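D-glycerate 2-kinase (Thermotoga maritima, PDB 2B8N) catalyses the magnesium-dependent transfer of a phosphate from ATP to D-glycerate, giving 2-phosphoglycerate in the breakdown of serine. Local coordinates at residues L49-L54 against Q122-D127; R174-Q179 against D218-E223. All coordinates share one frame; numbering follows the deposited sequence.

Contact 1: residues L49-L54 against Q122-D127; sequences LDRVIL and QLNEND
Arg51 and Asp127 bring the two backbones closest, their CA atoms 5.3 Å apart where each segment is about to enter a strand. On one side the chain runs from a loop into strand 52-57; on the other, a type I turn from Asn124 to Asp127, closed by Asp127 N to Asn124 O at 2.9 Å, leads into strand 128-133. A water donates to both Asp50 O and Asn126 O and so joins the two loops. Strands 52-57 and 128-133 are parallel neighbours in the middle of a six-stranded sheet, and Arg51 and Ile53 bond through their backbones to Thr128, so the contact lies at the N-terminal ends of two central strands. Arg51 reaches over the turn: its chain is bent at chi3 (128°), and its CD passes beside Asn126 O. NH1 meets Asp127 OD1 at 2.6 Å, a salt bridge whose hydrogen bond is weak, with an N-H...O angle of 128°. The carboxylate lies at the guanidinium edge, while Asn126 ND2 stands over one face. Asp127 suits its place because OD2 also accepts from Asn124 N at 3.1 Å, fastening the turn it ends. Buried Ile53 lays CD1 4.3 Å from CD2 of Leu123, a loose apolar contact suited to aliphatic chains.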
# COMPACT_ATOMS: atom_id res chain seq x y z
N LEU A 49 -16.61 -5.76 19.46
CA LEU A 49 -17.30 -6.61 18.52
C LEU A 49 -17.72 -7.93 19.16
O LEU A 49 -17.07 -8.43 20.08
CB LEU A 49 -16.45 -6.83 17.27
CG LEU A 49 -16.09 -5.58 16.46
CD1 LEU A 49 -15.47 -5.97 15.11
CD2 LEU A 49 -17.30 -4.66 16.27
N ASP A 50 -18.84 -8.47 18.67
CA ASP A 50 -19.40 -9.73 19.14
C ASP A 50 -19.99 -10.53 17.98
O ASP A 50 -20.34 -9.94 16.93
CB ASP A 50 -20.51 -9.43 20.14
CG ASP A 50 -19.98 -8.96 21.47
OD1 ASP A 50 -19.19 -9.73 22.09
OD2 ASP A 50 -20.35 -7.85 21.92
N ARG A 51 -20.11 -11.85 18.17
CA ARG A 51 -20.72 -12.73 17.16
C ARG A 51 -20.04 -12.57 15.80
O ARG A 51 -20.72 -12.34 14.79
CB ARG A 51 -22.21 -12.38 16.99
CG ARG A 51 -23.05 -12.52 18.21
CD ARG A 51 -24.49 -12.23 17.87
NE ARG A 51 -25.33 -13.32 18.35
CZ ARG A 51 -25.92 -14.24 17.59
NH1 ARG A 51 -25.81 -14.24 16.27
NH2 ARG A 51 -26.65 -15.19 18.17
N VAL A 52 -18.71 -12.71 15.79
CA VAL A 52 -17.86 -12.29 14.67
C VAL A 52 -17.54 -13.47 13.73
O VAL A 52 -17.20 -14.57 14.19
CB VAL A 52 -16.52 -11.59 15.21
CG1 VAL A 52 -15.60 -11.19 14.09
CG2 VAL A 52 -16.83 -10.37 16.10
N ILE A 53 -17.73 -13.24 12.44
CA ILE A 53 -17.15 -14.06 11.39
C ILE A 53 -16.02 -13.22 10.82
O ILE A 53 -16.23 -12.13 10.33
CB ILE A 53 -18.18 -14.43 10.29
CG1 ILE A 53 -19.21 -15.45 10.83
CG2 ILE A 53 -17.46 -15.03 9.06
CD1 ILE A 53 -20.15 -14.91 11.87
N LEU A 54 -14.80 -13.75 10.90
CA LEU A 54 -13.61 -13.01 10.50
C LEU A 54 -13.23 -13.44 9.08
O LEU A 54 -13.10 -14.65 8.79
CB LEU A 54 -12.46 -13.28 11.49
CG LEU A 54 -11.03 -12.77 11.24
CD1 LEU A 54 -10.22 -12.78 12.57
CD2 LEU A 54 -10.31 -13.58 10.14
N GLN A 122 -26.78 -16.06 4.56
CA GLN A 122 -27.66 -16.44 5.65
C GLN A 122 -27.04 -16.15 7.02
O GLN A 122 -26.87 -17.05 7.84
CB GLN A 122 -28.04 -17.93 5.56
CG GLN A 122 -28.87 -18.34 4.34
CD GLN A 122 -28.05 -19.00 3.25
OE1 GLN A 122 -27.00 -18.49 2.86
NE2 GLN A 122 -28.53 -20.15 2.76
N LEU A 123 -26.65 -14.89 7.22
CA LEU A 123 -26.34 -14.35 8.54
C LEU A 123 -27.49 -13.45 8.92
O LEU A 123 -28.20 -12.96 8.06
CB LEU A 123 -25.07 -13.52 8.52
CG LEU A 123 -23.73 -14.21 8.28
CD1 LEU A 123 -22.64 -13.16 8.44
CD2 LEU A 123 -23.51 -15.36 9.24
N ASN A 124 -27.70 -13.25 10.21
CA ASN A 124 -28.78 -12.39 10.69
C ASN A 124 -28.24 -11.01 11.16
O ASN A 124 -27.03 -10.79 11.25
CB ASN A 124 -29.60 -13.11 11.78
CG ASN A 124 -28.73 -13.70 12.86
OD1 ASN A 124 -28.10 -12.98 13.63
ND2 ASN A 124 -28.67 -15.03 12.92
N GLU A 125 -29.18 -10.10 11.43
CA GLU A 125 -28.90 -8.71 11.84
C GLU A 125 -27.99 -8.59 13.06
O GLU A 125 -27.38 -7.54 13.28
CB GLU A 125 -30.21 -7.95 12.18
CG GLU A 125 -31.53 -8.38 11.47
CD GLU A 125 -32.07 -9.78 11.87
OE1 GLU A 125 -32.67 -9.95 12.98
OE2 GLU A 125 -31.89 -10.71 11.05
N ASN A 126 -27.93 -9.66 13.85
CA ASN A 126 -27.18 -9.69 15.10
C ASN A 126 -25.71 -10.07 14.88
O ASN A 126 -24.90 -9.95 15.80
CB ASN A 126 -27.88 -10.68 16.05
CG ASN A 126 -28.00 -10.17 17.46
OD1 ASN A 126 -28.00 -8.96 17.67
ND2 ASN A 126 -28.12 -11.09 18.44
N ASP A 127 -25.36 -10.49 13.66
CA ASP A 127 -24.01 -10.94 13.37
C ASP A 127 -23.17 -9.84 12.81
O ASP A 127 -23.71 -8.84 12.34
CB ASP A 127 -24.08 -12.10 12.40
CG ASP A 127 -24.72 -13.31 13.02
OD1 ASP A 127 -24.33 -13.65 14.16
OD2 ASP A 127 -25.60 -13.92 12.39
O HOH W 1 -22.65 -8.82 16.24

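Contact 2: residues R174-Q179 against D218-E223; sequences RKHLSQ and DSSTSE
Lys175 and Asp218 meet from opposite directions in a buried salt bridge, NZ to OD1 at 2.7 Å. The ammonium comes from above the carboxylate plane, 62° out of it, and the bend at chi3 (-73°) turns the lysine's end onto that oxygen, with CE beside it. A long, flexible lysine suits this place, since its CD and CE pack beside the carboxylate that its charge can balance. The same OD1 takes two further bonds: Ser220 OG reaches its syn lone pair at 2.7 Å, and Ser220 N approaches from above the plane at 3.0 Å. Three donors thus grip one buried oxygen, which would probably favour the ionised acid, and Thr248 OG1 bonds to OD2.

Beside this cluster the His176 ring slots against the second segment, its plane 65° from that of the carboxylate. CE1 lies near Asp218 OD2 and Ser220 OG, the serine standing at the ring's edge, while Thr221 O sits over one face. Further out, ND1 is hydrogen-bonded to Thr172 O and NE2 to Glu247, which limits rotation of a ring whose two nitrogens suit it to bridging; Glu247 also accepts from Ser222 N. The bond from Ser220 N to Asp218 OD1 makes an Asx turn, and Thr221 then N-caps helix 222-231; Lys175 and His176 dock the C-terminal end of helix 167-175 on this capped helix start.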
# COMPACT_ATOMS: atom_id res chain seq x y z
N ARG A 174 -14.73 -3.52 -14.07
CA ARG A 174 -14.48 -4.67 -13.18
C ARG A 174 -15.58 -4.90 -12.16
O ARG A 174 -15.89 -6.05 -11.86
CB ARG A 174 -13.11 -4.58 -12.46
CG ARG A 174 -11.93 -5.10 -13.28
CD ARG A 174 -12.12 -6.54 -13.78
NE ARG A 174 -11.94 -7.55 -12.74
CZ ARG A 174 -10.76 -7.99 -12.30
NH1 ARG A 174 -9.64 -7.51 -12.80
NH2 ARG A 174 -10.69 -8.91 -11.35
N LYS A 175 -16.14 -3.82 -11.62
CA LYS A 175 -17.17 -3.92 -10.58
C LYS A 175 -18.45 -4.53 -11.15
O LYS A 175 -19.21 -5.21 -10.43
CB LYS A 175 -17.45 -2.53 -9.96
CG LYS A 175 -16.29 -1.95 -9.13
CD LYS A 175 -16.56 -0.55 -8.52
CE LYS A 175 -16.55 0.60 -9.53
NZ LYS A 175 -16.88 1.93 -8.86
N HIS A 176 -18.68 -4.31 -12.44
CA HIS A 176 -19.88 -4.79 -13.09
C HIS A 176 -19.71 -6.21 -13.68
O HIS A 176 -20.62 -6.75 -14.33
CB HIS A 176 -20.33 -3.76 -14.15
CG HIS A 176 -20.99 -2.54 -13.58
ND1 HIS A 176 -20.28 -1.43 -13.16
CD2 HIS A 176 -22.29 -2.25 -13.35
CE1 HIS A 176 -21.12 -0.52 -12.69
NE2 HIS A 176 -22.34 -1.00 -12.79
N LEU A 177 -18.56 -6.84 -13.43
CA LEU A 177 -18.32 -8.23 -13.83
C LEU A 177 -18.17 -9.22 -12.65
O LEU A 177 -17.83 -10.38 -12.86
CB LEU A 177 -17.04 -8.29 -14.70
CG LEU A 177 -17.11 -7.59 -16.07
CD1 LEU A 177 -15.78 -7.66 -16.78
CD2 LEU A 177 -18.17 -8.21 -16.95
N SER A 178 -18.46 -8.77 -11.43
CA SER A 178 -18.00 -9.44 -10.21
C SER A 178 -19.09 -9.67 -9.16
O SER A 178 -20.02 -8.91 -9.05
CB SER A 178 -16.89 -8.60 -9.59
OG SER A 178 -16.46 -9.13 -8.36
N GLN A 179 -18.97 -10.74 -8.39
CA GLN A 179 -19.92 -11.04 -7.33
C GLN A 179 -19.52 -10.38 -6.00
O GLN A 179 -20.29 -10.42 -5.03
CB GLN A 179 -20.04 -12.56 -7.13
CG GLN A 179 -20.68 -13.30 -8.30
CD GLN A 179 -21.06 -14.75 -7.99
OE1 GLN A 179 -21.69 -15.06 -6.98
NE2 GLN A 179 -20.68 -15.65 -8.88
N ASP A 218 -20.99 1.55 -5.29
CA ASP A 218 -20.50 1.78 -6.64
C ASP A 218 -21.36 2.82 -7.32
O ASP A 218 -22.51 2.53 -7.69
CB ASP A 218 -20.52 0.46 -7.44
CG ASP A 218 -20.10 0.63 -8.90
OD1 ASP A 218 -19.55 1.69 -9.27
OD2 ASP A 218 -20.32 -0.31 -9.68
N SER A 219 -20.82 4.03 -7.46
CA SER A 219 -21.59 5.12 -8.08
C SER A 219 -21.74 4.95 -9.61
O SER A 219 -22.68 5.48 -10.21
CB SER A 219 -21.00 6.49 -7.73
OG SER A 219 -19.76 6.69 -8.39
N SER A 220 -20.83 4.20 -10.23
CA SER A 220 -20.92 3.96 -11.67
C SER A 220 -22.06 3.00 -12.03
O SER A 220 -22.47 2.17 -11.23
CB SER A 220 -19.62 3.42 -12.24
OG SER A 220 -19.43 2.06 -11.94
N THR A 221 -22.51 3.11 -13.27
CA THR A 221 -23.68 2.39 -13.75
C THR A 221 -23.27 1.33 -14.78
O THR A 221 -22.13 1.32 -15.27
CB THR A 221 -24.73 3.37 -14.37
OG1 THR A 221 -24.26 3.87 -15.63
CG2 THR A 221 -24.95 4.55 -13.46
N SER A 222 -24.21 0.45 -15.10
CA SER A 222 -24.06 -0.50 -16.21
C SER A 222 -23.77 0.25 -17.51
O SER A 222 -22.90 -0.13 -18.27
CB SER A 222 -25.33 -1.35 -16.40
OG SER A 222 -25.59 -2.16 -15.26
N GLU A 223 -24.49 1.34 -17.73
CA GLU A 223 -24.26 2.20 -18.89
C GLU A 223 -22.80 2.68 -18.93
O GLU A 223 -22.15 2.60 -19.96
CB GLU A 223 -25.23 3.39 -18.90
CG GLU A 223 -25.26 4.19 -20.21
CD GLU A 223 -26.14 5.43 -20.11
OE1 GLU A 223 -26.69 5.72 -19.02
OE2 GLU A 223 -26.29 6.12 -21.13

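From the N terminus, the chain enters strand 52-57, passes helix 61-72, then strands 76-84 and 96-100, the latter at the sheet's edge, and returns through helix 107-120 to contact 1, which closes this loop of 67 residues just before strand 128-133. It then passes helices 150-162 and 167-175 and opens contact 2, whose shorter loop of 38 residues holds strand 193-199 of the same sheet and closes at helix 222-231. The two loops follow in series, neither nesting nor crossing. Contact 1 ties together the starts of two central strands; contact 2 joins the C-terminal end of helix 167-175 to the loop and first turn of helix 222-231. Their centres are 27 Å apart.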